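Putative glycoside hydrolase (Parabacteroides distasonis ATCC 8503, PDB 3GYC) is a putative glycoside hydrolase of the cellulase-like TIM-barrel group and probably cleaves glycosidic bonds in carbohydrates, its natural substrate being unknown. Local coordinates at residues Leu98-Cys103 with Leu150-Tyr155; Asp165-Phe170 with Tyr253-Pro258; His233-Ala238 with Thr284-Leu289; Ser373-Ser378 with Lys388-Leu393. All coordinates share one frame; numbering follows the deposited sequence. Where two conformers were deposited one is given.

Contact 1: Leu98-Cys103 with Leu150-Tyr155; sequences LFLSKC and LDTILY
Leu100 and Ile153 meet because both side chains start in the same way. In Leu100, CG stands anti to the carbonyl carbon (chi1 -63°). In Ile153, CG1 does the same (chi1 -59°), and a bend at chi2 (-50°) then carries CD1 over to the helix. The Ile153 methyl CD1 sits at the fork of the leucine, 3.9 Å from Leu100 CD2 and 4.1 Å from Leu100 CD1. The two side chains run at a slant to each other. Thr152 adds a second patch. Its CB is directed at the helix, and Thr152 CG2 lies 4.1 Å from Leu100 O and 4.3 Å from Cys103 CB. Residues 98-103 belong to helix 95-105, and residues 150-155 form a short 3-10 turn that runs into strand 153-157. Ile144 of helix 130-146 also packs on Leu100, and Met206 covers part of Ile153. Ile54 of strand 53-57 touches Cys103. This is helix-on-strand packing in a TIM barrel, near the start of a parallel strand. Methyls of Leu100, Thr152 and Ile153 make most of the approaches, and all four residues are buried, so the contact rests on van der Waals packing, with no hydrogen bond across it.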
loop_
_atom_site.group_PDB
_atom_site.type_symbol
_atom_site.label_atom_id
_atom_site.label_comp_id
_atom_site.label_asym_id
_atom_site.label_seq_id
_atom_site.Cartn_x
_atom_site.Cartn_y
_atom_site.Cartn_z
ATOM N N LEU A 98 16.653 4.592 -11.114
ATOM C CA LEU A 98 17.079 3.334 -11.767
ATOM C C LEU A 98 15.947 2.331 -11.729
ATOM O O LEU A 98 15.624 1.745 -12.737
ATOM C CB LEU A 98 18.377 2.740 -11.179
ATOM C CG LEU A 98 19.681 3.451 -11.583
ATOM C CD1 LEU A 98 20.926 3.048 -10.693
ATOM C CD2 LEU A 98 20.010 3.284 -13.061
ATOM N N PHE A 99 15.368 2.129 -10.547
ATOM C CA PHE A 99 14.243 1.240 -10.375
ATOM C C PHE A 99 13.044 1.646 -11.251
ATOM O O PHE A 99 12.431 0.773 -11.920
ATOM C CB PHE A 99 13.841 1.176 -8.898
ATOM C CG PHE A 99 12.715 0.206 -8.628
ATOM C CD1 PHE A 99 12.988 -1.161 -8.570
ATOM C CD2 PHE A 99 11.408 0.635 -8.535
ATOM C CE1 PHE A 99 11.972 -2.068 -8.362
ATOM C CE2 PHE A 99 10.407 -0.270 -8.309
ATOM C CZ PHE A 99 10.701 -1.635 -8.252
ATOM N N LEU A 100 12.734 2.946 -11.286
ATOM C CA LEU A 100 11.640 3.457 -12.103
ATOM C C LEU A 100 11.908 3.234 -13.565
ATOM O O LEU A 100 10.974 2.883 -14.284
ATOM C CB LEU A 100 11.306 4.924 -11.811
ATOM C CG LEU A 100 10.810 5.274 -10.417
ATOM C CD1 LEU A 100 10.723 6.827 -10.267
ATOM C CD2 LEU A 100 9.447 4.617 -10.026
ATOM N N SER A 101 13.166 3.377 -14.023
ATOM C CA SER A 101 13.491 3.117 -15.421
ATOM C C SER A 101 13.250 1.671 -15.823
ATOM O O SER A 101 12.813 1.379 -16.973
ATOM C CB SER A 101 14.944 3.482 -15.705
ATOM O OG SER A 101 15.144 4.829 -15.374
ATOM N N LYS A 102 13.531 0.756 -14.903
ATOM C CA LYS A 102 13.312 -0.669 -15.160
ATOM C C LYS A 102 11.807 -0.969 -15.229
ATOM O O LYS A 102 11.377 -1.810 -16.058
ATOM C CB LYS A 102 14.018 -1.559 -14.126
ATOM C CG LYS A 102 15.546 -1.448 -14.179
ATOM C CD LYS A 102 16.201 -2.339 -13.122
ATOM C CE LYS A 102 17.759 -2.097 -13.069
ATOM N NZ LYS A 102 18.527 -2.439 -14.275
ATOM N N CYS A 103 11.022 -0.273 -14.410
ATOM C CA CYS A 103 9.566 -0.361 -14.495
ATOM C C CYS A 103 9.054 0.137 -15.833
ATOM O O CYS A 103 8.289 -0.566 -16.511
ATOM C CB CYS A 103 8.887 0.386 -13.341
ATOM S SG CYS A 103 9.201 -0.426 -11.756
ATOM N N LEU A 150 8.207 10.847 -14.995
ATOM C CA LEU A 150 6.969 11.146 -14.267
ATOM C C LEU A 150 5.769 10.359 -14.815
ATOM O O LEU A 150 4.874 10.011 -14.061
ATOM C CB LEU A 150 6.696 12.641 -14.273
ATOM C CG LEU A 150 5.888 13.217 -13.118
ATOM C CD1 LEU A 150 6.395 12.667 -11.795
ATOM C CD2 LEU A 150 5.945 14.778 -13.168
ATOM N N ASP A 151 5.761 10.071 -16.117
ATOM C CA ASP A 151 4.661 9.291 -16.709
ATOM C C ASP A 151 4.595 7.843 -16.222
ATOM O O ASP A 151 3.581 7.176 -16.422
ATOM C CB ASP A 151 4.736 9.328 -18.222
ATOM C CG ASP A 151 4.548 10.733 -18.757
ATOM O OD1 ASP A 151 3.674 11.454 -18.201
ATOM O OD2 ASP A 151 5.296 11.130 -19.701
ATOM N N THR A 152 5.642 7.372 -15.554
ATOM C CA THR A 152 5.637 6.032 -14.942
ATOM C C THR A 152 4.898 6.025 -13.601
ATOM O O THR A 152 4.510 4.983 -13.131
ATOM C CB THR A 152 7.083 5.548 -14.770
ATOM O OG1 THR A 152 7.629 5.260 -16.067
ATOM C CG2 THR A 152 7.174 4.328 -13.874
ATOM N N ILE A 153 4.696 7.204 -13.000
ATOM C CA ILE A 153 4.049 7.317 -11.732
ATOM C C ILE A 153 2.534 7.330 -11.949
ATOM O O ILE A 153 2.006 8.102 -12.752
ATOM C CB ILE A 153 4.506 8.586 -10.965
ATOM C CG1 ILE A 153 6.033 8.554 -10.752
ATOM C CG2 ILE A 153 3.704 8.727 -9.666
ATOM C CD1 ILE A 153 6.623 7.270 -10.155
ATOM N N LEU A 154 1.870 6.459 -11.206
ATOM C CA LEU A 154 0.434 6.241 -11.327
ATOM C C LEU A 154 -0.354 7.172 -10.407
ATOM O O LEU A 154 -1.364 7.749 -10.783
ATOM C CB LEU A 154 0.178 4.787 -10.950
ATOM C CG LEU A 154 -1.168 4.191 -11.161
ATOM C CD1 LEU A 154 -1.507 4.241 -12.668
ATOM C CD2 LEU A 154 -1.100 2.745 -10.563
ATOM N N TYR A 155 0.134 7.306 -9.191
ATOM C CA TYR A 155 -0.486 8.143 -8.190
ATOM C C TYR A 155 0.527 8.457 -7.118
ATOM O O TYR A 155 1.558 7.807 -7.026
ATOM C CB TYR A 155 -1.723 7.469 -7.559
ATOM C CG TYR A 155 -1.479 6.226 -6.717
ATOM C CD1 TYR A 155 -1.085 6.345 -5.400
ATOM C CD2 TYR A 155 -1.664 4.940 -7.223
ATOM C CE1 TYR A 155 -0.872 5.220 -4.593
ATOM C CE2 TYR A 155 -1.415 3.801 -6.425
ATOM C CZ TYR A 155 -1.049 3.959 -5.112
ATOM O OH TYR A 155 -0.838 2.915 -4.267
#

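Contact 2: Asp165-Phe170 with Tyr253-Pro258; sequences DSWAPF and YNRFLP
Arg255 reaches across to Ser166 and Trp167 with the end of its guanidinium. In the close part, Arg255 NH2 gives a weak hydrogen bond to Ser166 OG, 3.1 Å long and bent to 130° at the hydrogen. The same nitrogen lies 3.9 Å from Trp167 CZ2. It comes to the indole obliquely, with the ring and guanidinium planes 33° apart. Ser166 CB sits over the centre of the Trp167 ring, 3.6 Å above its plane. The looser part is the arginine stem, extended from CG to NE. It covers the distance between the backbones, where Ser166 CA and Arg255 CA are 11.5 Å apart. Beyond it Phe256 and Leu257 are exposed. Asn254 OD1 accepts from Phe256 N (3.1 Å), an Asx turn, and from Leu257 N (2.8 Å), which makes an Asx motif; the donors come from opposite faces of its plane. An alanine at Arg255 would probably leave Ser166 OG without this donor and Trp167 without this neighbour. Trp115 and Trp180 pack against Trp167. A 1,2-ethanediol, probably from the crystallisation liquor, lies beside it and may mark a pocket. The contact joins the loop leading into helix 169-172 to the loop between helices 240-249 and 259-273.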
loop_
_atom_site.group_PDB
_atom_site.type_symbol
_atom_site.label_atom_id
_atom_site.label_comp_id
_atom_site.label_asym_id
_atom_site.label_seq_id
_atom_site.Cartn_x
_atom_site.Cartn_y
_atom_site.Cartn_z
ATOM N N ASP A 165 0.572 6.988 14.039
ATOM C CA ASP A 165 1.842 7.553 14.531
ATOM C C ASP A 165 3.116 6.773 14.156
ATOM O O ASP A 165 4.206 7.329 14.225
ATOM C CB ASP A 165 1.799 7.868 16.032
ATOM C CG ASP A 165 1.474 6.667 16.895
ATOM O OD1 ASP A 165 1.510 5.522 16.402
ATOM O OD2 ASP A 165 1.180 6.887 18.100
ATOM N N SER A 166 2.998 5.504 13.779
ATOM C CA SER A 166 4.166 4.753 13.312
ATOM C C SER A 166 4.716 5.367 12.041
ATOM O O SER A 166 5.920 5.335 11.807
ATOM C CB SER A 166 3.816 3.302 12.955
ATOM O OG SER A 166 3.336 2.600 14.079
ATOM N N TRP A 167 3.828 5.895 11.205
ATOM C CA TRP A 167 4.250 6.423 9.903
ATOM C C TRP A 167 4.268 7.952 9.870
ATOM O O TRP A 167 5.099 8.542 9.173
ATOM C CB TRP A 167 3.347 5.867 8.784
ATOM C CG TRP A 167 2.947 4.453 9.057
ATOM C CD1 TRP A 167 1.701 4.007 9.283
ATOM C CD2 TRP A 167 3.821 3.323 9.233
ATOM N NE1 TRP A 167 1.713 2.665 9.552
ATOM C CE2 TRP A 167 3.008 2.221 9.545
ATOM C CE3 TRP A 167 5.212 3.135 9.138
ATOM C CZ2 TRP A 167 3.530 0.949 9.767
ATOM C CZ3 TRP A 167 5.729 1.864 9.372
ATOM C CH2 TRP A 167 4.885 0.792 9.670
ATOM N N ALA A 168 3.373 8.586 10.632
ATOM C CA ALA A 168 3.256 10.056 10.653
ATOM C C ALA A 168 3.446 10.608 12.078
ATOM O O ALA A 168 2.512 11.184 12.668
ATOM C CB ALA A 168 1.914 10.482 10.077
ATOM N N PRO A 169 4.652 10.424 12.648
ATOM C CA PRO A 169 4.928 10.981 13.985
ATOM C C PRO A 169 5.007 12.513 13.985
ATOM O O PRO A 169 4.833 13.161 15.039
ATOM C CB PRO A 169 6.291 10.368 14.328
ATOM C CG PRO A 169 6.903 10.032 13.056
ATOM C CD PRO A 169 5.799 9.655 12.139
ATOM N N PHE A 170 5.328 13.077 12.825
ATOM C CA PHE A 170 5.363 14.522 12.630
ATOM C C PHE A 170 3.964 15.133 12.738
ATOM O O PHE A 170 3.823 16.317 12.919
ATOM C CB PHE A 170 5.982 14.880 11.266
ATOM C CG PHE A 170 5.457 14.055 10.099
ATOM C CD1 PHE A 170 4.309 14.423 9.425
ATOM C CD2 PHE A 170 6.137 12.923 9.691
ATOM C CE1 PHE A 170 3.837 13.685 8.376
ATOM C CE2 PHE A 170 5.684 12.185 8.639
ATOM C CZ PHE A 170 4.525 12.567 7.970
ATOM N N TYR A 253 0.321 -7.944 16.750
ATOM C CA TYR A 253 1.235 -7.202 15.906
ATOM C C TYR A 253 2.576 -6.860 16.589
ATOM O O TYR A 253 3.213 -5.877 16.223
ATOM C CB TYR A 253 0.587 -5.921 15.370
ATOM C CG TYR A 253 -0.758 -6.080 14.692
ATOM C CD1 TYR A 253 -1.923 -6.047 15.430
ATOM C CD2 TYR A 253 -0.862 -6.176 13.310
ATOM C CE1 TYR A 253 -3.159 -6.134 14.820
ATOM C CE2 TYR A 253 -2.091 -6.271 12.686
ATOM C CZ TYR A 253 -3.239 -6.268 13.449
ATOM O OH TYR A 253 -4.490 -6.362 12.858
ATOM N N ASN A 254 3.023 -7.685 17.526
ATOM C CA ASN A 254 4.273 -7.403 18.224
ATOM C C ASN A 254 5.443 -7.277 17.224
ATOM O O ASN A 254 5.620 -8.108 16.331
ATOM C CB ASN A 254 4.560 -8.428 19.308
ATOM C CG ASN A 254 5.557 -7.910 20.312
ATOM O OD1 ASN A 254 6.754 -7.773 20.018
ATOM N ND2 ASN A 254 5.068 -7.568 21.482
ATOM N N ARG A 255 6.190 -6.191 17.335
ATOM C CA ARG A 255 7.272 -5.900 16.389
ATOM C C ARG A 255 8.624 -6.530 16.692
ATOM O O ARG A 255 9.431 -6.716 15.767
ATOM C CB ARG A 255 7.446 -4.382 16.265
ATOM C CG ARG A 255 6.189 -3.735 15.761
ATOM C CD ARG A 255 6.361 -2.312 15.330
ATOM N NE ARG A 255 5.191 -1.892 14.558
ATOM C CZ ARG A 255 5.007 -0.669 14.056
ATOM N NH1 ARG A 255 5.913 0.279 14.245
ATOM N NH2 ARG A 255 3.900 -0.388 13.365
ATOM N N PHE A 256 8.865 -6.877 17.956
ATOM C CA PHE A 256 10.167 -7.386 18.371
ATOM C C PHE A 256 10.198 -8.704 19.133
ATOM O O PHE A 256 11.270 -9.203 19.414
ATOM C CB PHE A 256 10.873 -6.305 19.198
ATOM C CG PHE A 256 11.188 -5.115 18.397
ATOM C CD1 PHE A 256 12.276 -5.129 17.531
ATOM C CD2 PHE A 256 10.353 -4.027 18.391
ATOM C CE1 PHE A 256 12.553 -4.053 16.761
ATOM C CE2 PHE A 256 10.618 -2.947 17.566
ATOM C CZ PHE A 256 11.710 -2.964 16.774
ATOM N N LEU A 257 9.052 -9.244 19.530
ATOM C CA LEU A 257 9.047 -10.483 20.268
ATOM C C LEU A 257 8.296 -11.548 19.506
ATOM O O LEU A 257 7.309 -11.237 18.828
ATOM C CB LEU A 257 8.455 -10.304 21.632
ATOM C CG LEU A 257 9.280 -9.462 22.609
ATOM C CD1 LEU A 257 8.397 -9.250 23.796
ATOM C CD2 LEU A 257 10.631 -10.082 22.986
ATOM N N PRO A 258 8.748 -12.815 19.637
ATOM C CA PRO A 258 8.214 -13.948 18.841
ATOM C C PRO A 258 6.898 -14.573 19.315
ATOM O O PRO A 258 6.318 -15.354 18.597
ATOM C CB PRO A 258 9.345 -14.984 18.909
ATOM C CG PRO A 258 10.076 -14.660 20.170
ATOM C CD PRO A 258 9.975 -13.183 20.372
#

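Contact 3: His233-Ala238 with Thr284-Leu289; sequences HHIWMA and TDKIEL
Ile235 and Lys286 meet at a slant, methyl against methylene. Ile235 CG2 lies 4.0 Å from Lys286 CG. The same methyl is 4.4 Å from Ile287 CG1, so one isoleucine branch touches two neighbouring residues of helix 276-297. Ile235 points to the helix, and Lys286 points back to it. The lysine leaves its backbone with CG anti to N (chi1 -180°), then bends at each of the next three torsions. These bends leave CG against Ile235 and turn NZ off to other partners. That amine is hydrogen-bonded to Gln240 OE1 and Gly215 O. Leu283, one turn earlier in the helix, also touches Ile235. The segment 233-238 follows strand 231-232 of the barrel, and within it His234 bonds to Glu161 and Glu232. The contact thus packs a barrel helix on the loop at the end of a strand. Across it there is no hydrogen bond. Lysine works here as an aliphatic chain at its base and a polar group at its end, so packing CG on Ile235 leaves the amine with its bonds to Gln240 and Gly215.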
loop_
_atom_site.group_PDB
_atom_site.type_symbol
_atom_site.label_atom_id
_atom_site.label_comp_id
_atom_site.label_asym_id
_atom_site.label_seq_id
_atom_site.Cartn_x
_atom_site.Cartn_y
_atom_site.Cartn_z
ATOM N N HIS A 233 -7.445 1.814 0.106
ATOM C CA HIS A 233 -7.935 1.335 1.373
ATOM C C HIS A 233 -7.433 -0.069 1.639
ATOM O O HIS A 233 -7.481 -0.933 0.771
ATOM C CB HIS A 233 -9.456 1.401 1.458
ATOM C CG HIS A 233 -9.929 1.605 2.861
ATOM N ND1 HIS A 233 -10.094 2.862 3.399
ATOM C CD2 HIS A 233 -10.134 0.727 3.868
ATOM C CE1 HIS A 233 -10.438 2.744 4.670
ATOM N NE2 HIS A 233 -10.461 1.458 4.981
ATOM N N HIS A 234 -6.915 -0.278 2.846
ATOM C CA HIS A 234 -6.341 -1.565 3.212
ATOM C C HIS A 234 -7.413 -2.400 3.900
ATOM O O HIS A 234 -8.070 -1.920 4.811
ATOM C CB HIS A 234 -5.103 -1.367 4.091
ATOM C CG HIS A 234 -4.053 -0.496 3.457
ATOM N ND1 HIS A 234 -2.963 -0.013 4.155
ATOM C CD2 HIS A 234 -3.943 -0.001 2.194
ATOM C CE1 HIS A 234 -2.193 0.684 3.332
ATOM N NE2 HIS A 234 -2.781 0.740 2.147
ATOM N N ILE A 235 -7.603 -3.633 3.422
ATOM C CA ILE A 235 -8.707 -4.494 3.873
ATOM C C ILE A 235 -8.240 -5.905 4.116
ATOM O O ILE A 235 -7.824 -6.592 3.189
ATOM C CB ILE A 235 -9.837 -4.574 2.815
ATOM C CG1 ILE A 235 -10.480 -3.219 2.606
ATOM C CG2 ILE A 235 -10.970 -5.550 3.233
ATOM C CD1 ILE A 235 -11.494 -3.182 1.442
ATOM N N TRP A 236 -8.352 -6.345 5.361
ATOM C CA TRP A 236 -8.025 -7.720 5.733
ATOM C C TRP A 236 -9.139 -8.372 6.545
ATOM O O TRP A 236 -9.678 -7.750 7.447
ATOM C CB TRP A 236 -6.813 -7.759 6.608
ATOM C CG TRP A 236 -5.517 -7.305 5.980
ATOM C CD1 TRP A 236 -4.668 -8.045 5.199
ATOM C CD2 TRP A 236 -4.910 -6.062 6.186
ATOM N NE1 TRP A 236 -3.557 -7.308 4.898
ATOM C CE2 TRP A 236 -3.692 -6.068 5.469
ATOM C CE3 TRP A 236 -5.280 -4.914 6.895
ATOM C CZ2 TRP A 236 -2.821 -4.968 5.464
ATOM C CZ3 TRP A 236 -4.410 -3.802 6.877
ATOM C CH2 TRP A 236 -3.209 -3.845 6.173
HETATM N N MSE A 237 -9.435 -9.625 6.214
HETATM C CA MSE A 237 -10.355 -10.477 6.965
HETATM C C MSE A 237 -10.026 -10.507 8.459
HETATM O O MSE A 237 -10.924 -10.475 9.343
HETATM C CB MSE A 237 -10.219 -11.907 6.435
HETATM C CG MSE A 237 -11.038 -12.985 7.211
HETATM SE SE MSE A 237 -10.321 -13.638 8.947
HETATM C CE MSE A 237 -8.700 -14.549 8.431
ATOM N N ALA A 238 -8.733 -10.612 8.739
ATOM C CA ALA A 238 -8.241 -10.693 10.099
ATOM C C ALA A 238 -8.628 -9.510 10.995
ATOM O O ALA A 238 -8.691 -9.675 12.219
ATOM C CB ALA A 238 -6.722 -10.902 10.102
ATOM N N THR A 284 -15.927 -10.338 2.358
ATOM C CA THR A 284 -16.692 -9.922 1.180
ATOM C C THR A 284 -17.731 -8.824 1.503
ATOM O O THR A 284 -18.019 -7.981 0.669
ATOM C CB THR A 284 -17.322 -11.129 0.459
ATOM O OG1 THR A 284 -18.209 -11.818 1.354
ATOM C CG2 THR A 284 -16.223 -12.071 -0.028
ATOM N N ASP A 285 -18.258 -8.811 2.724
ATOM C CA ASP A 285 -19.182 -7.766 3.142
ATOM C C ASP A 285 -18.509 -6.403 3.222
ATOM O O ASP A 285 -19.080 -5.384 2.826
ATOM C CB ASP A 285 -19.854 -8.132 4.472
ATOM C CG ASP A 285 -20.997 -9.123 4.287
ATOM O OD1 ASP A 285 -21.347 -9.435 3.116
ATOM O OD2 ASP A 285 -21.567 -9.578 5.310
ATOM N N LYS A 286 -17.288 -6.376 3.726
ATOM C CA LYS A 286 -16.521 -5.134 3.768
ATOM C C LYS A 286 -16.161 -4.632 2.351
ATOM O O LYS A 286 -16.260 -3.429 2.059
ATOM C CB LYS A 286 -15.226 -5.339 4.571
ATOM C CG LYS A 286 -14.351 -4.097 4.688
ATOM C CD LYS A 286 -15.064 -2.849 5.135
ATOM C CE LYS A 286 -15.667 -2.978 6.487
ATOM N NZ LYS A 286 -14.604 -3.247 7.525
ATOM N N ILE A 287 -15.738 -5.555 1.488
ATOM C CA ILE A 287 -15.376 -5.216 0.117
ATOM C C ILE A 287 -16.565 -4.618 -0.633
ATOM O O ILE A 287 -16.418 -3.646 -1.350
ATOM C CB ILE A 287 -14.844 -6.438 -0.660
ATOM C CG1 ILE A 287 -13.495 -6.912 -0.086
ATOM C CG2 ILE A 287 -14.683 -6.119 -2.129
ATOM C CD1 ILE A 287 -13.075 -8.268 -0.592
ATOM N N GLU A 288 -17.727 -5.226 -0.486
ATOM C CA GLU A 288 -18.939 -4.732 -1.148
ATOM C C GLU A 288 -19.323 -3.365 -0.590
ATOM O O GLU A 288 -19.678 -2.461 -1.345
ATOM C CB GLU A 288 -20.088 -5.717 -0.974
ATOM C CG GLU A 288 -19.889 -7.107 -1.617
ATOM C CD GLU A 288 -19.787 -7.102 -3.164
ATOM O OE1 GLU A 288 -20.041 -6.057 -3.832
ATOM O OE2 GLU A 288 -19.461 -8.180 -3.719
ATOM N N LEU A 289 -19.238 -3.214 0.736
ATOM C CA LEU A 289 -19.524 -1.937 1.404
ATOM C C LEU A 289 -18.583 -0.838 0.880
ATOM O O LEU A 289 -19.035 0.265 0.511
ATOM C CB LEU A 289 -19.414 -2.081 2.927
ATOM C CG LEU A 289 -19.686 -0.821 3.769
ATOM C CD1 LEU A 289 -21.075 -0.193 3.530
ATOM C CD2 LEU A 289 -19.478 -1.141 5.237
#

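Contact 4: Ser373-Ser378 with Lys388-Leu393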
loop_
_atom_site.group_PDB
_atom_site.type_symbol
_atom_site.label_atom_id
_atom_site.label_comp_id
_atom_site.label_asym_id
_atom_site.label_seq_id
_atom_site.Cartn_x
_atom_site.Cartn_y
_atom_site.Cartn_z
ATOM N N SER A 373 -11.180 -7.009 -15.858
ATOM C CA SER A 373 -12.411 -6.565 -15.215
ATOM C C SER A 373 -12.834 -5.178 -15.749
ATOM O O SER A 373 -12.038 -4.264 -15.805
ATOM C CB SER A 373 -12.263 -6.549 -13.701
ATOM O OG SER A 373 -12.065 -7.866 -13.213
ATOM N N PRO A 374 -14.086 -5.046 -16.219
ATOM C CA PRO A 374 -14.568 -3.727 -16.644
ATOM C C PRO A 374 -14.761 -2.767 -15.469
ATOM O O PRO A 374 -15.118 -3.199 -14.378
ATOM C CB PRO A 374 -15.924 -4.047 -17.269
ATOM C CG PRO A 374 -16.332 -5.307 -16.687
ATOM C CD PRO A 374 -15.117 -6.082 -16.365
ATOM N N LEU A 375 -14.535 -1.482 -15.703
ATOM C CA LEU A 375 -14.710 -0.420 -14.698
ATOM C C LEU A 375 -16.147 0.105 -14.675
ATOM O O LEU A 375 -16.806 0.145 -15.704
ATOM C CB LEU A 375 -13.757 0.747 -15.000
ATOM C CG LEU A 375 -12.261 0.450 -14.811
ATOM C CD1 LEU A 375 -11.427 1.659 -15.237
ATOM C CD2 LEU A 375 -12.026 0.100 -13.386
ATOM N N ASP A 376 -16.605 0.541 -13.506
ATOM C CA ASP A 376 -17.967 1.076 -13.332
ATOM C C ASP A 376 -18.123 2.398 -14.104
ATOM O O ASP A 376 -17.175 3.170 -14.242
ATOM C CB ASP A 376 -18.233 1.243 -11.837
ATOM C CG ASP A 376 -19.681 1.515 -11.504
ATOM O OD1 ASP A 376 -20.364 0.587 -11.045
ATOM O OD2 ASP A 376 -20.151 2.642 -11.724
ATOM N N GLU A 377 -19.318 2.648 -14.635
ATOM C CA GLU A 377 -19.585 3.887 -15.384
ATOM C C GLU A 377 -19.518 5.120 -14.487
ATOM O O GLU A 377 -19.319 6.225 -14.969
ATOM C CB GLU A 377 -20.899 3.820 -16.216
ATOM C CG GLU A 377 -22.232 4.193 -15.539
ATOM C CD GLU A 377 -23.422 4.202 -16.558
ATOM O OE1 GLU A 377 -23.894 3.109 -16.925
ATOM O OE2 GLU A 377 -23.909 5.292 -17.002
ATOM N N SER A 378 -19.647 4.944 -13.179
ATOM C CA SER A 378 -19.456 6.066 -12.265
ATOM C C SER A 378 -18.021 6.623 -12.363
ATOM O O SER A 378 -17.779 7.762 -11.982
ATOM C CB SER A 378 -19.740 5.658 -10.844
ATOM O OG SER A 378 -18.824 4.668 -10.409
ATOM N N LYS A 388 -8.266 11.538 -14.054
ATOM C CA LYS A 388 -6.841 11.811 -13.782
ATOM C C LYS A 388 -6.061 10.517 -13.625
ATOM O O LYS A 388 -4.940 10.403 -14.127
ATOM C CB LYS A 388 -6.630 12.720 -12.563
ATOM C CG LYS A 388 -7.101 14.140 -12.808
ATOM C CD LYS A 388 -6.708 15.140 -11.694
ATOM C CE LYS A 388 -7.357 14.787 -10.378
ATOM N NZ LYS A 388 -7.302 15.933 -9.348
ATOM N N LEU A 389 -6.644 9.566 -12.889
ATOM C CA LEU A 389 -6.027 8.244 -12.708
ATOM C C LEU A 389 -6.243 7.345 -13.924
ATOM O O LEU A 389 -5.313 6.685 -14.374
ATOM C CB LEU A 389 -6.571 7.562 -11.482
ATOM C CG LEU A 389 -6.019 6.181 -11.148
ATOM C CD1 LEU A 389 -4.469 6.166 -11.150
ATOM C CD2 LEU A 389 -6.563 5.743 -9.804
ATOM N N LEU A 390 -7.453 7.336 -14.483
ATOM C CA LEU A 390 -7.748 6.466 -15.639
ATOM C C LEU A 390 -6.862 6.703 -16.838
ATOM O O LEU A 390 -6.482 5.739 -17.527
ATOM C CB LEU A 390 -9.235 6.534 -16.043
ATOM C CG LEU A 390 -10.216 5.610 -15.311
ATOM C CD1 LEU A 390 -10.046 5.506 -13.812
ATOM C CD2 LEU A 390 -11.665 6.008 -15.689
ATOM N N LYS A 391 -6.511 7.957 -17.102
ATOM C CA LYS A 391 -5.624 8.246 -18.211
ATOM C C LYS A 391 -4.218 7.683 -18.017
ATOM O O LYS A 391 -3.474 7.622 -18.985
ATOM C CB LYS A 391 -5.438 9.752 -18.396
ATOM C CG LYS A 391 -6.603 10.478 -18.979
ATOM C CD LYS A 391 -6.312 12.013 -19.133
ATOM C CE LYS A 391 -5.709 12.644 -17.849
ATOM N NZ LYS A 391 -6.038 14.144 -17.752
ATOM N N ARG A 392 -3.835 7.367 -16.778
ATOM C CA ARG A 392 -2.497 6.837 -16.470
ATOM C C ARG A 392 -2.437 5.274 -16.440
ATOM O O ARG A 392 -1.353 4.659 -16.378
ATOM C CB ARG A 392 -2.047 7.426 -15.129
ATOM C CG ARG A 392 -2.183 8.949 -15.055
ATOM C CD ARG A 392 -1.671 9.504 -13.715
ATOM N NE ARG A 392 -0.217 9.535 -13.715
ATOM C CZ ARG A 392 0.502 10.513 -14.277
ATOM N NH1 ARG A 392 -0.086 11.534 -14.885
ATOM N NH2 ARG A 392 1.815 10.459 -14.275
ATOM N N LEU A 393 -3.599 4.632 -16.431
ATOM C CA LEU A 393 -3.646 3.174 -16.403
ATOM C C LEU A 393 -3.156 2.606 -17.747
ATOM O O LEU A 393 -2.775 1.433 -17.809
ATOM C CB LEU A 393 -5.051 2.677 -16.097
ATOM C CG LEU A 393 -5.621 3.010 -14.731
ATOM C CD1 LEU A 393 -7.105 2.708 -14.744
ATOM C CD2 LEU A 393 -4.898 2.257 -13.626
ATOM O OXT LEU A 393 -3.104 3.279 -18.804
#
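The C-terminal end of the chain packs here on the turn that leads into helix 377-380. Leu375 and Leu390 reach toward each other tip to tip, with Leu375 CD1 4.1 Å from Leu390 CG. The same methyl lies 4.5 Å from Leu393 CD1, in the last residue. Leu375 has CG anti to the carbonyl carbon (chi1 -68°), which sends the branch to the C-terminal segment. Leu390 to Leu393 form a type I beta turn, so both leucines can face Leu375. Val341 of strand 340-343 touches all three. Next to Leu375, Asp376 is the N-cap of helix 377-380. Asp376 OD2 takes Ser378 N at 2.8 Å on the anti lone pair. Ser378 OG also donates to Asp376 OD2, at 2.8 Å, from above the carboxylate plane. Asp376 OD1 has a salt bridge to Arg295. Between the two segments the chemistry is purely apolar, so they are held together by van der Waals contact, while the capping bonds of Asp376 fix the start of helix 377-380.

In the fold
Contacts 1 and 3 are buried. Contact 1 packs a helix on the start of a strand and the turn before it, contact 3 on the loop after a strand. Contacts 2 and 4 are partly buried and join loops or chain ends. Contacts 1, 3 and 4 meet mainly through carbon groups, with no hydrogen bond across them. Contact 2 is the polar one, a weak bond reaching between loops. Contacts 1 and 4 touch: Arg392 NH2 is 2.8 Å from Ile153 O, a probable hydrogen bond, so the C-terminal segment is tied to strand 153-157. Contacts 1 and 2 lie on opposite sides of the chain's centre. Contacts 2 and 3 come within about 5 Å at their nearest atoms.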